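Putative phosphosugar isomerases (Salmonella typhimurium LT2, PDB 3FKJ) probably binds carbohydrate derivatives and may act as an isomerase of the SIS-domain family, its exact substrate being unestablished. Local coordinates at residues S32-K37 with G116-G121; Y60-E65 with L69-I74; A107-A112 with T128-Y133; L162-L167 with E171-Y176. One frame throughout, in Å; residues are numbered along the deposited sequence.

Interaction 1. Residues S32-K37 with G116-G121; sequences SDILGK and GAATIG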
loop_
_atom_site.group_PDB
_atom_site.type_symbol
_atom_site.label_atom_id
_atom_site.label_comp_id
_atom_site.label_asym_id
_atom_site.label_seq_id
_atom_site.Cartn_x
_atom_site.Cartn_y
_atom_site.Cartn_z
ATOM N N SER A 32 -19.668 -12.559 -16.707
ATOM C CA SER A 32 -20.148 -13.724 -17.489
ATOM C C SER A 32 -19.539 -13.752 -18.886
ATOM O O SER A 32 -19.053 -14.806 -19.336
ATOM C CB SER A 32 -21.673 -13.752 -17.655
ATOM O OG SER A 32 -22.338 -13.398 -16.461
ATOM N N ASP A 33 -19.574 -12.604 -19.567
ATOM C CA ASP A 33 -18.995 -12.508 -20.899
ATOM C C ASP A 33 -17.525 -12.902 -20.903
ATOM O O ASP A 33 -17.083 -13.702 -21.713
ATOM C CB ASP A 33 -19.154 -11.108 -21.475
ATOM C CG ASP A 33 -19.093 -11.098 -23.000
ATOM O OD1 ASP A 33 -20.121 -11.420 -23.636
ATOM O OD2 ASP A 33 -18.023 -10.780 -23.559
ATOM N N ILE A 34 -16.766 -12.360 -19.964
ATOM C CA ILE A 34 -15.356 -12.688 -19.861
ATOM C C ILE A 34 -15.148 -14.183 -19.592
ATOM O O ILE A 34 -14.302 -14.818 -20.222
ATOM C CB ILE A 34 -14.679 -11.868 -18.769
ATOM C CG1 ILE A 34 -14.670 -10.374 -19.145
ATOM C CG2 ILE A 34 -13.276 -12.424 -18.502
ATOM C CD1 ILE A 34 -14.541 -9.411 -17.907
ATOM N N LEU A 35 -15.902 -14.740 -18.654
ATOM C CA LEU A 35 -15.759 -16.186 -18.339
ATOM C C LEU A 35 -16.106 -17.118 -19.504
ATOM O O LEU A 35 -15.602 -18.238 -19.576
ATOM C CB LEU A 35 -16.556 -16.568 -17.085
ATOM C CG LEU A 35 -15.868 -16.089 -15.795
ATOM C CD1 LEU A 35 -16.825 -16.082 -14.631
ATOM C CD2 LEU A 35 -14.629 -16.929 -15.496
ATOM N N GLY A 36 -16.962 -16.656 -20.410
ATOM C CA GLY A 36 -17.280 -17.428 -21.615
ATOM C C GLY A 36 -16.109 -17.519 -22.583
ATOM O O GLY A 36 -16.106 -18.377 -23.469
ATOM N N LYS A 37 -15.104 -16.659 -22.385
ATOM C CA LYS A 37 -13.975 -16.511 -23.307
ATOM C C LYS A 37 -12.590 -16.824 -22.701
ATOM O O LYS A 37 -11.626 -16.994 -23.444
ATOM C CB LYS A 37 -13.969 -15.080 -23.831
ATOM C CG LYS A 37 -15.205 -14.720 -24.620
ATOM C CD LYS A 37 -15.260 -13.245 -24.876
ATOM C CE LYS A 37 -16.311 -12.888 -25.925
ATOM N NZ LYS A 37 -16.296 -11.396 -26.186
ATOM N N GLY A 116 -2.784 -9.963 -23.544
ATOM C CA GLY A 116 -3.887 -10.917 -23.695
ATOM C C GLY A 116 -4.915 -10.879 -22.571
ATOM O O GLY A 116 -5.845 -11.673 -22.563
ATOM N N ALA A 117 -4.754 -9.952 -21.630
ATOM C CA ALA A 117 -5.689 -9.791 -20.506
ATOM C C ALA A 117 -6.992 -9.160 -20.990
ATOM O O ALA A 117 -6.981 -8.368 -21.955
ATOM C CB ALA A 117 -5.067 -8.933 -19.412
ATOM N N ALA A 118 -8.111 -9.538 -20.364
ATOM C CA ALA A 118 -9.338 -8.761 -20.493
ATOM C C ALA A 118 -9.183 -7.470 -19.716
ATOM O O ALA A 118 -8.634 -7.466 -18.590
ATOM C CB ALA A 118 -10.550 -9.526 -20.017
ATOM N N THR A 119 -9.671 -6.379 -20.307
ATOM C CA THR A 119 -9.625 -5.075 -19.670
ATOM C C THR A 119 -11.056 -4.559 -19.389
ATOM O O THR A 119 -11.906 -4.644 -20.235
ATOM C CB THR A 119 -8.836 -4.053 -20.533
ATOM O OG1 THR A 119 -9.367 -4.042 -21.862
ATOM C CG2 THR A 119 -7.376 -4.401 -20.588
ATOM N N ILE A 120 -11.304 -4.083 -18.165
ATOM C CA ILE A 120 -12.567 -3.406 -17.813
ATOM C C ILE A 120 -12.191 -1.970 -17.452
ATOM O O ILE A 120 -11.383 -1.733 -16.531
ATOM C CB ILE A 120 -13.300 -4.060 -16.605
ATOM C CG1 ILE A 120 -13.588 -5.561 -16.841
ATOM C CG2 ILE A 120 -14.594 -3.304 -16.280
ATOM C CD1 ILE A 120 -14.122 -6.288 -15.609
ATOM N N GLY A 121 -12.769 -1.020 -18.175
ATOM C CA GLY A 121 -12.498 0.397 -17.962
ATOM C C GLY A 121 -13.663 1.099 -17.307
ATOM O O GLY A 121 -14.779 1.091 -17.856
#
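I34, near the end of helix 22-35, drops onto A118 and I120 of strand 118-123, and this helix-on-sheet packing belongs to the SIS-domain core, where helices cover a five-stranded parallel sheet. The apolar contact has two parts. The farther-reaching branch of I34 runs through CG1 to CD1, and its methyl meets the methyl of I120 end to end, CD1 to CD1 at 3.9 Å; the two side chains cross obliquely. The shorter branch, CG2, stands anti to the backbone N of I34 and lies over the methyl of A118, with I34 CG2 4.3 Å from A118 CB. A118 and I120 are alternate residues of the strand, so both reach the helix side, whereas the intervening T119 points its side chain to the other side of the sheet, where OG1 bonds to Y133 O and D135 N. V92 of the next strand touches both isoleucines, and Y136 also lies against I34; the three touching residues, I34, A118 and I120, are all buried.

Before the strand, G116 closes helix 103-115 in a Schellman motif with positive phi (100°).

The polar contacts lie to one side: within 32-37, D33 and K37 form a salt bridge, and D33 OD2 is also hydrogen-bonded to Y136 OH, tying this end of the segment to the edge strand 136-139. K37 NZ meets D33 OD2 at 3.2 Å on the syn side, 19° out of the carboxylate plane.

Interaction 2. Residues Y60-E65 with L69-I74; sequences YFLDCE and LAVGYI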
loop_
_atom_site.group_PDB
_atom_site.type_symbol
_atom_site.label_atom_id
_atom_site.label_comp_id
_atom_site.label_asym_id
_atom_site.label_seq_id
_atom_site.Cartn_x
_atom_site.Cartn_y
_atom_site.Cartn_z
ATOM N N TYR A 60 -10.035 -5.487 -1.086
ATOM C CA TYR A 60 -10.176 -6.012 0.274
ATOM C C TYR A 60 -11.140 -7.216 0.338
ATOM O O TYR A 60 -10.845 -8.235 0.990
ATOM C CB TYR A 60 -10.559 -4.875 1.268
ATOM C CG TYR A 60 -10.714 -5.340 2.706
ATOM C CD1 TYR A 60 -9.603 -5.703 3.459
ATOM C CD2 TYR A 60 -11.960 -5.461 3.298
ATOM C CE1 TYR A 60 -9.718 -6.166 4.755
ATOM C CE2 TYR A 60 -12.088 -5.949 4.636
ATOM C CZ TYR A 60 -10.960 -6.262 5.350
ATOM O OH TYR A 60 -11.056 -6.723 6.650
ATOM N N PHE A 61 -12.275 -7.113 -0.347
ATOM C CA PHE A 61 -13.238 -8.211 -0.405
ATOM C C PHE A 61 -12.618 -9.505 -0.949
ATOM O O PHE A 61 -12.778 -10.604 -0.374
ATOM C CB PHE A 61 -14.461 -7.798 -1.258
ATOM C CG PHE A 61 -15.497 -8.880 -1.429
ATOM C CD1 PHE A 61 -16.445 -9.113 -0.448
ATOM C CD2 PHE A 61 -15.540 -9.639 -2.589
ATOM C CE1 PHE A 61 -17.415 -10.105 -0.603
ATOM C CE2 PHE A 61 -16.519 -10.637 -2.774
ATOM C CZ PHE A 61 -17.459 -10.870 -1.774
ATOM N N LEU A 62 -11.882 -9.380 -2.043
ATOM C CA LEU A 62 -11.279 -10.549 -2.664
ATOM C C LEU A 62 -10.158 -11.076 -1.807
ATOM O O LEU A 62 -10.037 -12.269 -1.646
ATOM C CB LEU A 62 -10.792 -10.242 -4.085
ATOM C CG LEU A 62 -11.886 -9.864 -5.101
ATOM C CD1 LEU A 62 -11.200 -9.331 -6.423
ATOM C CD2 LEU A 62 -12.802 -11.071 -5.404
ATOM N N ASP A 63 -9.326 -10.207 -1.260
ATOM C CA ASP A 63 -8.247 -10.662 -0.387
ATOM C C ASP A 63 -8.804 -11.459 0.788
ATOM O O ASP A 63 -8.195 -12.417 1.219
ATOM C CB ASP A 63 -7.430 -9.489 0.161
ATOM C CG ASP A 63 -6.557 -8.858 -0.884
ATOM O OD1 ASP A 63 -6.366 -9.427 -1.984
ATOM O OD2 ASP A 63 -6.032 -7.784 -0.584
ATOM N N CYS A 64 -9.958 -11.047 1.294
ATOM C CA CYS A 64 -10.618 -11.762 2.370
ATOM C C CYS A 64 -11.319 -13.043 1.940
ATOM O O CYS A 64 -11.261 -14.024 2.642
ATOM C CB CYS A 64 -11.642 -10.859 3.024
ATOM S SG CYS A 64 -10.924 -9.524 3.991
ATOM N N GLU A 65 -12.001 -13.005 0.801
ATOM C CA GLU A 65 -13.000 -14.004 0.442
ATOM C C GLU A 65 -12.594 -14.994 -0.665
ATOM O O GLU A 65 -12.999 -16.135 -0.595
ATOM C CB GLU A 65 -14.294 -13.317 0.025
ATOM C CG GLU A 65 -15.015 -12.539 1.121
ATOM C CD GLU A 65 -15.548 -13.414 2.255
ATOM O OE1 GLU A 65 -15.869 -14.625 2.097
ATOM O OE2 GLU A 65 -15.649 -12.868 3.332
ATOM N N LEU A 69 -8.019 -16.847 -6.458
ATOM C CA LEU A 69 -7.578 -15.678 -7.190
ATOM C C LEU A 69 -6.311 -15.055 -6.658
ATOM O O LEU A 69 -6.125 -14.934 -5.445
ATOM C CB LEU A 69 -8.684 -14.645 -7.084
ATOM C CG LEU A 69 -9.016 -13.754 -8.234
ATOM C CD1 LEU A 69 -9.550 -14.640 -9.336
ATOM C CD2 LEU A 69 -10.061 -12.750 -7.751
ATOM N N ALA A 70 -5.445 -14.635 -7.572
ATOM C CA ALA A 70 -4.332 -13.759 -7.246
ATOM C C ALA A 70 -4.806 -12.342 -7.607
ATOM O O ALA A 70 -5.282 -12.119 -8.726
ATOM C CB ALA A 70 -3.103 -14.151 -8.027
ATOM N N VAL A 71 -4.717 -11.416 -6.630
ATOM C CA VAL A 71 -5.244 -10.059 -6.754
ATOM C C VAL A 71 -4.133 -9.008 -6.615
ATOM O O VAL A 71 -3.416 -8.980 -5.597
ATOM C CB VAL A 71 -6.393 -9.812 -5.744
ATOM C CG1 VAL A 71 -6.927 -8.396 -5.863
ATOM C CG2 VAL A 71 -7.515 -10.836 -6.001
ATOM N N GLY A 72 -3.987 -8.188 -7.658
ATOM C CA GLY A 72 -3.009 -7.120 -7.736
ATOM C C GLY A 72 -3.656 -5.764 -7.645
ATOM O O GLY A 72 -4.851 -5.621 -7.924
ATOM N N TYR A 73 -2.856 -4.766 -7.267
ATOM C CA TYR A 73 -3.331 -3.412 -6.982
ATOM C C TYR A 73 -2.188 -2.456 -7.170
ATOM O O TYR A 73 -1.248 -2.418 -6.374
ATOM C CB TYR A 73 -3.855 -3.399 -5.563
ATOM C CG TYR A 73 -4.333 -2.086 -4.992
ATOM C CD1 TYR A 73 -5.670 -1.696 -5.115
ATOM C CD2 TYR A 73 -3.492 -1.300 -4.229
ATOM C CE1 TYR A 73 -6.121 -0.532 -4.546
ATOM C CE2 TYR A 73 -3.937 -0.120 -3.673
ATOM C CZ TYR A 73 -5.258 0.236 -3.819
ATOM O OH TYR A 73 -5.697 1.380 -3.255
ATOM N N ILE A 74 -2.187 -1.744 -8.282
ATOM C CA ILE A 74 -0.947 -1.115 -8.734
ATOM C C ILE A 74 -1.185 0.222 -9.460
ATOM O O ILE A 74 -2.128 0.383 -10.216
ATOM C CB ILE A 74 -0.119 -2.110 -9.609
ATOM C CG1 ILE A 74 1.234 -1.521 -10.035
ATOM C CG2 ILE A 74 -0.898 -2.487 -10.828
ATOM C CD1 ILE A 74 2.232 -1.383 -8.890
#
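L62 lies against V71 and L69 as helix 56-65 packs on strand 70-75. Its CB sits 3.8 Å from V71 CG2, the valine methyl turned back beside its own backbone N. With chi1 at -64°, L62 CG stands anti to the carbonyl carbon, which sends the branched end toward L69. There L62 CD1 does double duty: it lies 3.8 Å from L69 CD2 and 4.0 Å from V71 CG2, filling the notch between the two. The other methyl, L62 CD2, also reaches L69 CD2, at 4.0 Å, while it leans on A163 of helix 155-170. The shafts of L62 and V71 stand about at right angles.

D63 flanks this apolar row. Its OD1 rests 3.8 Å from V71 CB, a van der Waals approach; the charge is answered at OD2, which forms a salt bridge with K59 one turn earlier.

A four-residue link, 66-69, joins helix to strand, and strand 42-47, helix 56-65 and strand 70-75 make a beta-alpha-beta crossover between neighbouring parallel strands. Helix 155-170 packs beside helix 56-65, strand 42-47 hydrogen-bonds along one side of strand 70-75, and at the dimer interface A70 meets A70 of the second subunit.

Interaction 3. Residues A107-A112 with T128-Y133; sequences AAARVA and TPLCEY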
loop_
_atom_site.group_PDB
_atom_site.type_symbol
_atom_site.label_atom_id
_atom_site.label_comp_id
_atom_site.label_asym_id
_atom_site.label_seq_id
_atom_site.Cartn_x
_atom_site.Cartn_y
_atom_site.Cartn_z
ATOM N N ALA A 107 -2.134 3.740 -21.164
ATOM C CA ALA A 107 -0.992 2.862 -21.505
ATOM C C ALA A 107 -1.016 1.547 -20.748
ATOM O O ALA A 107 -0.651 0.506 -21.303
ATOM C CB ALA A 107 0.357 3.584 -21.264
ATOM N N ALA A 108 -1.455 1.591 -19.491
ATOM C CA ALA A 108 -1.715 0.365 -18.704
ATOM C C ALA A 108 -2.753 -0.579 -19.373
ATOM O O ALA A 108 -2.535 -1.801 -19.466
ATOM C CB ALA A 108 -2.157 0.736 -17.314
ATOM N N ALA A 109 -3.875 -0.006 -19.824
ATOM C CA ALA A 109 -4.909 -0.732 -20.549
ATOM C C ALA A 109 -4.379 -1.298 -21.869
ATOM O O ALA A 109 -4.724 -2.410 -22.232
ATOM C CB ALA A 109 -6.106 0.150 -20.784
ATOM N N ARG A 110 -3.523 -0.543 -22.553
ATOM C CA ARG A 110 -2.891 -0.956 -23.799
ATOM C C ARG A 110 -1.977 -2.125 -23.554
ATOM O O ARG A 110 -2.074 -3.128 -24.227
ATOM C CB ARG A 110 -2.096 0.201 -24.427
ATOM C CG ARG A 110 -1.357 -0.172 -25.739
ATOM C CD ARG A 110 -0.441 0.941 -26.265
ATOM N NE ARG A 110 0.368 1.581 -25.210
ATOM C CZ ARG A 110 1.476 1.072 -24.665
ATOM N NH1 ARG A 110 1.954 -0.125 -25.035
ATOM N NH2 ARG A 110 2.102 1.764 -23.713
ATOM N N VAL A 111 -1.105 -2.010 -22.563
ATOM C CA VAL A 111 -0.191 -3.107 -22.210
ATOM C C VAL A 111 -0.971 -4.371 -21.806
ATOM O O VAL A 111 -0.611 -5.470 -22.235
ATOM C CB VAL A 111 0.790 -2.686 -21.086
ATOM C CG1 VAL A 111 1.510 -3.911 -20.487
ATOM C CG2 VAL A 111 1.771 -1.630 -21.597
ATOM N N ALA A 112 -2.030 -4.206 -20.997
ATOM C CA ALA A 112 -2.835 -5.335 -20.532
ATOM C C ALA A 112 -3.408 -6.092 -21.731
ATOM O O ALA A 112 -3.284 -7.316 -21.811
ATOM C CB ALA A 112 -3.969 -4.862 -19.613
ATOM N N THR A 128 -13.701 8.567 -24.080
ATOM C CA THR A 128 -12.432 9.102 -23.636
ATOM C C THR A 128 -11.347 8.052 -23.900
ATOM O O THR A 128 -11.664 6.879 -24.141
ATOM C CB THR A 128 -12.561 9.557 -22.195
ATOM O OG1 THR A 128 -13.157 8.521 -21.391
ATOM C CG2 THR A 128 -13.452 10.832 -22.173
ATOM N N PRO A 129 -10.073 8.473 -23.971
ATOM C CA PRO A 129 -8.999 7.578 -24.455
ATOM C C PRO A 129 -8.887 6.189 -23.789
ATOM O O PRO A 129 -8.444 5.231 -24.436
ATOM C CB PRO A 129 -7.719 8.396 -24.196
ATOM C CG PRO A 129 -8.154 9.776 -24.260
ATOM C CD PRO A 129 -9.547 9.814 -23.680
ATOM N N LEU A 130 -9.260 6.086 -22.518
ATOM C CA LEU A 130 -9.218 4.793 -21.832
ATOM C C LEU A 130 -10.081 3.765 -22.574
ATOM O O LEU A 130 -9.705 2.609 -22.696
ATOM C CB LEU A 130 -9.655 4.930 -20.363
ATOM C CG LEU A 130 -9.686 3.651 -19.517
ATOM C CD1 LEU A 130 -8.334 2.965 -19.629
ATOM C CD2 LEU A 130 -10.032 3.986 -18.056
ATOM N N CYS A 131 -11.231 4.211 -23.070
ATOM C CA CYS A 131 -12.149 3.362 -23.822
ATOM C C CYS A 131 -11.510 2.609 -24.987
ATOM O O CYS A 131 -11.873 1.483 -25.263
ATOM C CB CYS A 131 -13.332 4.191 -24.353
ATOM S SG CYS A 131 -14.216 5.035 -23.001
ATOM N N GLU A 132 -10.571 3.221 -25.684
ATOM C CA GLU A 132 -9.946 2.552 -26.826
ATOM C C GLU A 132 -9.424 1.146 -26.467
ATOM O O GLU A 132 -9.563 0.191 -27.247
ATOM C CB GLU A 132 -8.811 3.414 -27.386
ATOM C CG GLU A 132 -8.280 2.926 -28.717
ATOM C CD GLU A 132 -7.188 3.813 -29.288
ATOM O OE1 GLU A 132 -7.323 5.055 -29.237
ATOM O OE2 GLU A 132 -6.196 3.253 -29.805
ATOM N N TYR A 133 -8.829 1.028 -25.283
ATOM C CA TYR A 133 -8.205 -0.211 -24.838
ATOM C C TYR A 133 -9.010 -0.941 -23.768
ATOM O O TYR A 133 -8.476 -1.812 -23.083
ATOM C CB TYR A 133 -6.817 0.106 -24.302
ATOM C CG TYR A 133 -5.926 0.728 -25.339
ATOM C CD1 TYR A 133 -5.469 -0.017 -26.425
ATOM C CD2 TYR A 133 -5.554 2.064 -25.256
ATOM C CE1 TYR A 133 -4.638 0.547 -27.380
ATOM C CE2 TYR A 133 -4.740 2.637 -26.209
ATOM C CZ TYR A 133 -4.279 1.875 -27.260
ATOM O OH TYR A 133 -3.454 2.446 -28.183
#
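A109 turns its methyl toward 128-133, and it is the first residue of 107-112 to pack there. A109 CB touches two things: Y133 CB at 3.6 Å and L130 CD1 at 3.8 Å. The small side chain lets the backbones come close, and the A109 and Y133 CA atoms are just 5.4 Å apart.

R110 follows, and its aliphatic shaft runs alongside the tyrosine, both side chains pointing the same way. R110 CB stands 3.7 Å above the centroid of the Y133 ring, 3° off the normal, a textbook CH-pi contact. Farther out, R110 CG lies 3.7 Å from Y133 CE1 and R110 CD lies 3.9 Å from Y133 OH, so the chain tracks the ring to its phenol end. There chi3 bends (44°), and the guanidinium plane ends 88° from the ring. On the opposite face of the ring E132 CG lies over the centre, leaving the aromatic group between two methylenes. A112, last in the segment, faces V93 and T119 of the sheet instead.

The contact thus joins helix 103-115 to the short helical turn after strand 118-123, on one flank of the sheet. Its chemistry is dispersion and CH-pi throughout: the arginine offers its methylenes to the tyrosine, while its charge turns away to a salt bridge between NH1 and E114.

Interaction 4. Residues L162-L167 with E171-Y176; sequences LALEIL and EGYAQY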
loop_
_atom_site.group_PDB
_atom_site.type_symbol
_atom_site.label_atom_id
_atom_site.label_comp_id
_atom_site.label_asym_id
_atom_site.label_seq_id
_atom_site.Cartn_x
_atom_site.Cartn_y
_atom_site.Cartn_z
ATOM N N LEU A 162 -17.962 -5.549 -9.014
ATOM C CA LEU A 162 -17.122 -6.375 -9.900
ATOM C C LEU A 162 -16.433 -7.476 -9.110
ATOM O O LEU A 162 -16.433 -8.636 -9.519
ATOM C CB LEU A 162 -16.075 -5.503 -10.600
ATOM C CG LEU A 162 -16.655 -4.592 -11.672
ATOM C CD1 LEU A 162 -15.655 -3.440 -12.070
ATOM C CD2 LEU A 162 -17.038 -5.447 -12.823
ATOM N N ALA A 163 -15.888 -7.131 -7.954
ATOM C CA ALA A 163 -15.333 -8.125 -7.022
ATOM C C ALA A 163 -16.336 -9.236 -6.660
ATOM O O ALA A 163 -15.981 -10.434 -6.725
ATOM C CB ALA A 163 -14.819 -7.474 -5.745
ATOM N N LEU A 164 -17.540 -8.819 -6.217
ATOM C CA LEU A 164 -18.623 -9.746 -5.885
ATOM C C LEU A 164 -18.861 -10.749 -7.022
ATOM O O LEU A 164 -18.944 -11.955 -6.789
ATOM C CB LEU A 164 -19.933 -8.985 -5.628
ATOM C CG LEU A 164 -21.220 -9.802 -5.467
ATOM C CD1 LEU A 164 -21.158 -10.548 -4.142
ATOM C CD2 LEU A 164 -22.486 -8.888 -5.598
ATOM N N GLU A 165 -18.975 -10.224 -8.239
ATOM C CA GLU A 165 -19.236 -11.043 -9.423
ATOM C C GLU A 165 -18.097 -11.944 -9.847
ATOM O O GLU A 165 -18.331 -13.092 -10.228
ATOM C CB GLU A 165 -19.688 -10.157 -10.592
ATOM C CG GLU A 165 -21.063 -9.554 -10.373
ATOM C CD GLU A 165 -22.167 -10.606 -10.284
ATOM O OE1 GLU A 165 -22.065 -11.699 -10.907
ATOM O OE2 GLU A 165 -23.158 -10.325 -9.592
ATOM N N ILE A 166 -16.863 -11.460 -9.724
ATOM C CA ILE A 166 -15.698 -12.310 -9.993
ATOM C C ILE A 166 -15.692 -13.512 -9.053
ATOM O O ILE A 166 -15.499 -14.622 -9.489
ATOM C CB ILE A 166 -14.371 -11.539 -9.975
ATOM C CG1 ILE A 166 -14.339 -10.535 -11.143
ATOM C CG2 ILE A 166 -13.176 -12.534 -10.056
ATOM C CD1 ILE A 166 -13.297 -9.414 -10.986
ATOM N N LEU A 167 -15.947 -13.276 -7.774
ATOM C CA LEU A 167 -15.914 -14.305 -6.783
ATOM C C LEU A 167 -17.065 -15.235 -6.982
ATOM O O LEU A 167 -16.881 -16.443 -6.999
ATOM C CB LEU A 167 -15.973 -13.712 -5.348
ATOM C CG LEU A 167 -16.041 -14.723 -4.175
ATOM C CD1 LEU A 167 -14.759 -15.479 -3.945
ATOM C CD2 LEU A 167 -16.531 -14.039 -2.883
ATOM N N GLU A 171 -15.926 -18.917 -7.822
ATOM C CA GLU A 171 -15.823 -19.771 -6.642
ATOM C C GLU A 171 -17.157 -19.988 -5.940
ATOM O O GLU A 171 -17.282 -20.850 -5.082
ATOM C CB GLU A 171 -14.818 -19.170 -5.644
ATOM C CG GLU A 171 -13.420 -19.048 -6.177
ATOM C CD GLU A 171 -12.410 -18.449 -5.183
ATOM O OE1 GLU A 171 -11.428 -17.821 -5.661
ATOM O OE2 GLU A 171 -12.546 -18.641 -3.949
ATOM N N GLY A 172 -18.138 -19.188 -6.286
ATOM C CA GLY A 172 -19.377 -19.107 -5.532
ATOM C C GLY A 172 -19.204 -18.242 -4.291
ATOM O O GLY A 172 -18.107 -18.075 -3.776
ATOM N N TYR A 173 -20.310 -17.690 -3.812
ATOM C CA TYR A 173 -20.283 -16.880 -2.626
ATOM C C TYR A 173 -21.600 -17.009 -1.929
ATOM O O TYR A 173 -22.611 -16.551 -2.447
ATOM C CB TYR A 173 -20.027 -15.414 -2.987
ATOM C CG TYR A 173 -19.979 -14.498 -1.798
ATOM C CD1 TYR A 173 -19.144 -14.790 -0.692
ATOM C CD2 TYR A 173 -20.724 -13.330 -1.771
ATOM C CE1 TYR A 173 -19.072 -13.925 0.416
ATOM C CE2 TYR A 173 -20.662 -12.454 -0.676
ATOM C CZ TYR A 173 -19.822 -12.759 0.415
ATOM O OH TYR A 173 -19.756 -11.915 1.490
ATOM N N ALA A 174 -21.567 -17.635 -0.756
ATOM C CA ALA A 174 -22.782 -17.946 0.019
ATOM C C ALA A 174 -23.557 -16.713 0.393
ATOM O O ALA A 174 -24.761 -16.766 0.432
ATOM C CB ALA A 174 -22.441 -18.736 1.282
ATOM N N GLN A 175 -22.876 -15.600 0.662
ATOM C CA GLN A 175 -23.552 -14.342 0.993
ATOM C C GLN A 175 -23.883 -13.413 -0.171
ATOM O O GLN A 175 -24.185 -12.221 0.033
ATOM C CB GLN A 175 -22.742 -13.573 2.048
ATOM C CG GLN A 175 -22.931 -14.133 3.449
ATOM C CD GLN A 175 -22.144 -15.386 3.656
ATOM O OE1 GLN A 175 -20.957 -15.416 3.382
ATOM N NE2 GLN A 175 -22.798 -16.432 4.167
ATOM N N TYR A 176 -23.870 -13.925 -1.393
ATOM C CA TYR A 176 -24.211 -13.090 -2.572
ATOM C C TYR A 176 -25.490 -12.273 -2.417
ATOM O O TYR A 176 -25.511 -11.045 -2.645
ATOM C CB TYR A 176 -24.328 -13.983 -3.806
ATOM C CG TYR A 176 -24.567 -13.284 -5.126
ATOM C CD1 TYR A 176 -23.508 -12.872 -5.909
ATOM C CD2 TYR A 176 -25.864 -13.066 -5.606
ATOM C CE1 TYR A 176 -23.724 -12.252 -7.135
ATOM C CE2 TYR A 176 -26.080 -12.449 -6.845
ATOM C CZ TYR A 176 -24.990 -12.065 -7.594
ATOM O OH TYR A 176 -25.157 -11.442 -8.779
#
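Y176 gives its hydroxyl hydrogen to E165 OE2, and the modelled 2.4 Å between Y176 OH and E165 OE2 is so short that its exact length is doubtful. The carboxylate meets the ring at its edge, with the two planes 89° apart. Y176 OH is also hydrogen-bonded to H24 of helix 22-35, and E165 OE1 to Q169, so the pair sits in a larger polar cluster.

The second polar group gathers at one carbonyl. L167 O receives an i to i+4 bond from E171 N at 2.8 Å, nearly straight (162° at the hydrogen), and a weak one from G172 N at 3.1 Å. G172 has positive phi and leads the chain away. The E171 carboxylate is held by the backbone N atoms of S67 and K68.

Packing fills the space between these anchors. L164 CD1 wedges between two aromatic rings, 3.7 Å from Y173 CD2 and 3.7 Å from Y176 CD1; CG anti to the backbone N (chi1 171°) carries it there. One turn on, L167 CD2 presses on Y173 CD1 at 3.5 Å. The type I turn from Y173 to Y176, with Q175 as N-cap of helix 176-184, brings both tyrosines back over the helix they follow, and Q175 N lies above the Y173 ring.

The turn folds the start of helix 176-184 back on the end of helix 155-170: backbone bonds to L167 O hold the chain leaving the helix, leucines fill the angle, and the phenol-carboxylate pair, whatever its true length, probably ties the second helix to the first.

Interactions 1 and 2 each lay a helix on the five-stranded parallel sheet by aliphatic packing, but interaction 1 is wholly buried on an interior strand while interaction 2 lies on an edge strand near the second subunit. Interaction 3 works the other side of strand 118-123 from interaction 1; a probable hydrogen bond from A117 N to A112 O and T119 CG2 packed on A112 join the two. Interaction 3 is only partly buried and adds an arginine-tyrosine CH-pi contact. Interaction 4, also partly buried, alone of the four has hydrogen bonds between its two segments. Its helix 155-170 touches interactions 1 and 2, through L162 on I120 and L167 on F61. Interactions 3 and 4 have centres about 26 Å apart.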